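Local coordinates for tube-forming protein in Mycobacterial Envelpe, TiME (Mycolicibacterium smegmatis, PDB 7CU9) that probably assembles into an envelope-spanning tube of the mycobacterial outer envelope and may serve protein secretion, at residues 97-102 against 153-158; 165-170 against 178-183. One frame throughout, in Å; residues are numbered along the deposited sequence. Where two conformers were deposited one is given.

Overall arrangement
Both contacts pack a helix against the long antiparallel sheet, but from opposite faces. In interaction 1, helix 92-103 lies over strand 150-158; in interaction 2, helix 174-185 lies over the neighbouring strand 161-169. Alternate strand residues serve the two sides: Thr155 and Lys157 face the first helix, while Thr154 and Arg156 touch the second. Both interfaces are buried, and neither has a hydrogen bond between its two segments. Interaction 1 mixes an aromatic ring with a methyl group and the aliphatic part of a lysine, whereas interaction 2 is wholly aliphatic. A probable backbone bond from Thr154 N to Ala165 O, 2.9 Å long, joins them.

Interaction 1: residues 97-102 against 153-158; sequences RAYHRV and NTTRKR
The side chain of Tyr99 reaches from the helix to the strand, meeting Thr155 and Lys157 at successive points. The methyl CG2 of Thr155 approaches the ring obliquely and comes within 3.9 Å of Tyr99 CD1. Lys157 runs across the tyrosine at roughly a right angle, its CB 4.0 Å from Tyr99 CG and its CG equally close to Tyr99 CB. Val102 completes this first shell one helical turn on, with its CG2 4.2 Å from Thr155 CG2, so that the threonine methyl is shared by an aromatic and an aliphatic neighbour. With CG anti to the backbone N (chi1 177°), the tyrosine carries its ring out from the helix to Thr155.

Helix 97-102 and strand 153-158 run nearly antiparallel, their axes 8.8 Å apart at the closest approach. This is helix-on-sheet packing in a PknH-like extracellular domain: helix 92-103 lies along one face of the antiparallel sheet, and Thr155 and Lys157, two apart on the strand, turn toward it. Leu162 of strand 161-169 and Trp140 of strand 137-144 extend the same apolar layer on either side of Thr155.

The polar ends of the touching residues are tied to further parts of the chain. Tyr99 OH is hydrogen-bonded to Gly134 O, which anchors the far end of the ring, while Thr155 OG1 pairs with Gln164 NE2, leaving the methyl to meet the helix. Bends at chi2 and chi3 turn the amine of Lys157 away from the helix, to Glu159 O. On the other face of the strand, Arg156 NE makes a nearly straight 3.0 Å bond to Thr154 OG1, which lies in the guanidinium plane (N-H...O 169°) and also bonds to Asp139.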
loop_
_atom_site.group_PDB
_atom_site.type_symbol
_atom_site.label_atom_id
_atom_site.label_comp_id
_atom_site.label_asym_id
_atom_site.label_seq_id
_atom_site.Cartn_x
_atom_site.Cartn_y
_atom_site.Cartn_z
ATOM N N ARG B 97 11.230 28.261 12.560
ATOM C CA ARG B 97 10.103 29.197 12.336
ATOM C C ARG B 97 9.191 28.615 11.250
ATOM O O ARG B 97 7.966 28.703 11.405
ATOM C CB ARG B 97 10.610 30.598 11.989
ATOM C CG ARG B 97 11.199 31.335 13.181
ATOM C CD ARG B 97 11.459 32.791 12.862
ATOM N NE ARG B 97 12.503 33.005 11.869
ATOM C CZ ARG B 97 13.812 33.046 12.115
ATOM N NH1 ARG B 97 14.283 32.855 13.336
ATOM N NH2 ARG B 97 14.655 33.278 11.124
ATOM N N ALA B 98 9.755 28.025 10.195
ATOM C CA ALA B 98 8.960 27.411 9.107
ATOM C C ALA B 98 8.164 26.229 9.668
ATOM O O ALA B 98 6.961 26.115 9.356
ATOM C CB ALA B 98 9.849 27.007 7.964
ATOM N N TYR B 99 8.796 25.392 10.490
ATOM C CA TYR B 99 8.119 24.265 11.177
ATOM C C TYR B 99 6.918 24.810 11.961
ATOM O O TYR B 99 5.821 24.236 11.891
ATOM C CB TYR B 99 9.097 23.508 12.075
ATOM C CG TYR B 99 8.445 22.399 12.855
ATOM C CD1 TYR B 99 8.063 21.229 12.224
ATOM C CD2 TYR B 99 8.168 22.538 14.203
ATOM C CE1 TYR B 99 7.432 20.208 12.918
ATOM C CE2 TYR B 99 7.539 21.529 14.913
ATOM C CZ TYR B 99 7.173 20.360 14.269
ATOM O OH TYR B 99 6.550 19.367 14.974
ATOM N N HIS B 100 7.111 25.912 12.682
ATOM C CA HIS B 100 6.046 26.500 13.538
ATOM C C HIS B 100 4.964 27.173 12.692
ATOM O O HIS B 100 3.818 27.243 13.168
ATOM C CB HIS B 100 6.656 27.373 14.638
ATOM C CG HIS B 100 7.082 26.530 15.786
ATOM N ND1 HIS B 100 6.176 26.066 16.724
ATOM C CD2 HIS B 100 8.273 25.988 16.108
ATOM C CE1 HIS B 100 6.802 25.293 17.583
ATOM N NE2 HIS B 100 8.092 25.231 17.233
ATOM N N ARG B 101 5.252 27.598 11.463
ATOM C CA ARG B 101 4.177 28.107 10.570
ATOM C C ARG B 101 3.243 26.947 10.190
ATOM O O ARG B 101 2.053 27.204 9.972
ATOM C CB ARG B 101 4.763 28.860 9.374
ATOM C CG ARG B 101 5.360 30.201 9.772
ATOM C CD ARG B 101 5.684 31.075 8.579
ATOM N NE ARG B 101 6.806 30.579 7.792
ATOM C CZ ARG B 101 8.092 30.848 8.020
ATOM N NH1 ARG B 101 8.460 31.597 9.045
ATOM N NH2 ARG B 101 9.015 30.346 7.219
ATOM N N VAL B 102 3.741 25.712 10.138
ATOM C CA VAL B 102 2.860 24.521 9.956
ATOM C C VAL B 102 2.069 24.290 11.248
ATOM O O VAL B 102 0.821 24.288 11.190
ATOM C CB VAL B 102 3.638 23.254 9.564
ATOM C CG1 VAL B 102 2.700 22.052 9.477
ATOM C CG2 VAL B 102 4.394 23.435 8.253
ATOM N N ASN B 153 0.412 12.389 6.288
ATOM C CA ASN B 153 1.356 13.522 6.139
ATOM C C ASN B 153 2.373 13.463 7.272
ATOM O O ASN B 153 1.980 13.146 8.406
ATOM C CB ASN B 153 0.635 14.865 6.185
ATOM C CG ASN B 153 -0.357 15.055 5.060
ATOM O OD1 ASN B 153 -0.085 15.782 4.112
ATOM N ND2 ASN B 153 -1.513 14.419 5.165
ATOM N N THR B 154 3.626 13.792 6.976
ATOM C CA THR B 154 4.669 13.991 8.010
ATOM C C THR B 154 5.455 15.256 7.665
ATOM O O THR B 154 5.779 15.468 6.477
ATOM C CB THR B 154 5.544 12.747 8.191
ATOM O OG1 THR B 154 6.308 12.958 9.381
ATOM C CG2 THR B 154 6.457 12.467 7.020
ATOM N N THR B 155 5.686 16.083 8.678
ATOM C CA THR B 155 6.501 17.315 8.596
ATOM C C THR B 155 7.651 17.154 9.578
ATOM O O THR B 155 7.385 16.879 10.762
ATOM C CB THR B 155 5.663 18.554 8.914
ATOM O OG1 THR B 155 4.664 18.635 7.901
ATOM C CG2 THR B 155 6.486 19.822 8.969
ATOM N N ARG B 156 8.883 17.306 9.111
ATOM C CA ARG B 156 10.057 17.035 9.964
ATOM C C ARG B 156 11.058 18.162 9.814
ATOM O O ARG B 156 11.401 18.524 8.683
ATOM C CB ARG B 156 10.646 15.677 9.613
ATOM C CG ARG B 156 9.610 14.580 9.767
ATOM C CD ARG B 156 10.222 13.243 9.528
ATOM N NE ARG B 156 9.186 12.234 9.583
ATOM C CZ ARG B 156 9.437 10.941 9.583
ATOM N NH1 ARG B 156 10.690 10.520 9.504
ATOM N NH2 ARG B 156 8.439 10.079 9.637
ATOM N N LYS B 157 11.481 18.691 10.955
ATOM C CA LYS B 157 12.507 19.750 11.048
ATOM C C LYS B 157 13.809 19.053 11.436
ATOM O O LYS B 157 13.828 18.364 12.466
ATOM C CB LYS B 157 12.016 20.798 12.044
ATOM C CG LYS B 157 12.804 22.093 12.063
ATOM C CD LYS B 157 14.162 21.937 12.668
ATOM C CE LYS B 157 14.625 23.182 13.381
ATOM N NZ LYS B 157 15.978 22.974 13.938
ATOM N N ARG B 158 14.841 19.185 10.609
ATOM C CA ARG B 158 16.151 18.527 10.823
ATOM C C ARG B 158 17.223 19.583 10.572
ATOM O O ARG B 158 17.382 19.974 9.417
ATOM C CB ARG B 158 16.295 17.306 9.910
ATOM C CG ARG B 158 15.236 16.232 10.121
ATOM C CD ARG B 158 15.413 15.543 11.460
ATOM N NE ARG B 158 14.505 14.413 11.641
ATOM C CZ ARG B 158 13.313 14.466 12.230
ATOM N NH1 ARG B 158 12.828 15.597 12.714
ATOM N NH2 ARG B 158 12.602 13.355 12.334
#

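Interaction 2: residues 165-170 against 178-183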
loop_
_atom_site.group_PDB
_atom_site.type_symbol
_atom_site.label_atom_id
_atom_site.label_comp_id
_atom_site.label_asym_id
_atom_site.label_seq_id
_atom_site.Cartn_x
_atom_site.Cartn_y
_atom_site.Cartn_z
ATOM N N ALA B 165 6.297 15.123 3.564
ATOM C CA ALA B 165 5.896 14.043 2.647
ATOM C C ALA B 165 4.439 13.697 2.914
ATOM O O ALA B 165 3.971 13.846 4.053
ATOM C CB ALA B 165 6.799 12.853 2.807
ATOM N N LYS B 166 3.758 13.268 1.860
ATOM C CA LYS B 166 2.321 12.934 1.876
ATOM C C LYS B 166 2.143 11.691 1.011
ATOM O O LYS B 166 2.628 11.697 -0.130
ATOM C CB LYS B 166 1.523 14.130 1.354
ATOM C CG LYS B 166 0.030 13.912 1.178
ATOM C CD LYS B 166 -0.654 15.099 0.544
ATOM C CE LYS B 166 -0.478 15.142 -0.960
ATOM N NZ LYS B 166 -1.186 16.290 -1.569
ATOM N N VAL B 167 1.504 10.661 1.557
ATOM C CA VAL B 167 1.133 9.434 0.800
ATOM C C VAL B 167 -0.383 9.289 0.876
ATOM O O VAL B 167 -0.905 9.175 1.997
ATOM C CB VAL B 167 1.865 8.190 1.326
ATOM C CG1 VAL B 167 1.342 6.929 0.657
ATOM C CG2 VAL B 167 3.372 8.313 1.142
ATOM N N CYS B 168 -1.039 9.329 -0.285
ATOM C CA CYS B 168 -2.511 9.254 -0.438
ATOM C C CYS B 168 -2.861 7.914 -1.083
ATOM O O CYS B 168 -2.219 7.538 -2.079
ATOM C CB CYS B 168 -3.044 10.380 -1.310
ATOM S SG CYS B 168 -2.742 12.042 -0.652
ATOM N N GLN B 169 -3.841 7.219 -0.519
ATOM C CA GLN B 169 -4.255 5.874 -0.971
ATOM C C GLN B 169 -5.426 5.415 -0.113
ATOM O O GLN B 169 -5.674 6.008 0.944
ATOM C CB GLN B 169 -3.108 4.868 -0.849
ATOM C CG GLN B 169 -2.402 4.892 0.502
ATOM C CD GLN B 169 -1.425 3.752 0.656
ATOM O OE1 GLN B 169 -0.290 3.813 0.195
ATOM N NE2 GLN B 169 -1.864 2.691 1.314
ATOM N N SER B 170 -6.110 4.360 -0.544
ATOM C CA SER B 170 -6.968 3.581 0.369
ATOM C C SER B 170 -6.068 2.898 1.410
ATOM O O SER B 170 -4.821 3.022 1.320
ATOM C CB SER B 170 -7.822 2.613 -0.400
ATOM O OG SER B 170 -7.019 1.709 -1.132
ATOM N N ASN B 178 6.457 7.262 6.289
ATOM C CA ASN B 178 7.584 7.204 7.260
ATOM C C ASN B 178 8.841 6.686 6.554
ATOM O O ASN B 178 9.920 7.262 6.776
ATOM C CB ASN B 178 7.228 6.372 8.490
ATOM C CG ASN B 178 6.219 7.073 9.371
ATOM O OD1 ASN B 178 6.005 8.277 9.236
ATOM N ND2 ASN B 178 5.580 6.326 10.255
ATOM N N VAL B 179 8.720 5.650 5.721
ATOM C CA VAL B 179 9.889 5.138 4.947
ATOM C C VAL B 179 10.390 6.267 4.035
ATOM O O VAL B 179 11.609 6.499 3.979
ATOM C CB VAL B 179 9.546 3.873 4.140
ATOM C CG1 VAL B 179 10.661 3.517 3.173
ATOM C CG2 VAL B 179 9.237 2.693 5.049
ATOM N N LEU B 180 9.471 6.953 3.358
ATOM C CA LEU B 180 9.799 8.028 2.387
ATOM C C LEU B 180 10.518 9.173 3.110
ATOM O O LEU B 180 11.573 9.598 2.625
ATOM C CB LEU B 180 8.511 8.507 1.716
ATOM C CG LEU B 180 8.654 9.689 0.758
ATOM C CD1 LEU B 180 9.717 9.425 -0.305
ATOM C CD2 LEU B 180 7.317 10.016 0.119
ATOM N N ALA B 181 9.964 9.671 4.215
ATOM C CA ALA B 181 10.590 10.762 4.997
ATOM C C ALA B 181 11.991 10.328 5.449
ATOM O O ALA B 181 12.904 11.170 5.423
ATOM C CB ALA B 181 9.721 11.167 6.158
ATOM N N GLY B 182 12.155 9.067 5.852
ATOM C CA GLY B 182 13.472 8.507 6.211
ATOM C C GLY B 182 14.441 8.581 5.042
ATOM O O GLY B 182 15.589 9.024 5.230
ATOM N N ALA B 183 14.000 8.176 3.851
ATOM C CA ALA B 183 14.823 8.164 2.621
ATOM C C ALA B 183 15.250 9.595 2.277
ATOM O O ALA B 183 16.415 9.801 1.896
ATOM C CB ALA B 183 14.060 7.525 1.487
#
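Leu180 reaches from the helix toward the strand and packs against Ala165 and Val167, both of which direct their side chains at it. One of its two branches does the touching: CD2 comes to 3.9 Å from Ala165 CB, with Val167 CG2 a looser neighbour at 4.4 Å from Leu180 CD2. An extended first torsion (chi1 176°) carries the branch point outward, and chi2 near 54° leaves CD2, not CD1, as the continuation of the chain toward the strand. Val177 and Met184, from the same helix, touch Ala165 as well, while Val82 and Met13 pack on Leu180, which adds further apolar contacts around the close part.

Away from this point the packing slackens. Ala181 has its CA nearest that of Ala165, yet its CB lies 4.8 Å from Ala165 CB and instead meets Thr154 and Arg156 on the adjoining strand. Farther along the strand, beyond Val167, the chain diverges from this part of the helix and becomes polar. Gln169 NE2 donates to Ser170 O over 3.0 Å, arriving nearly along the C=O axis although the N-H...O angle is only 147°. The same amide nitrogen also bonds to Ala64 O of the second subunit, so this end of the strand belongs partly to the subunit interface. Ser170 itself is exposed, on the solvent side of the contact.

Lys166 and Cys168 turn to the opposite face, the former in a salt bridge with Asp51 and the latter in a disulfide with Cys151 that links the two strands of a beta hairpin. A strand followed by a helix that folds back over the sheet, with another helix on the far face, is consistent with the alpha-beta-alpha sandwich of the Mog1p/PsbP clan.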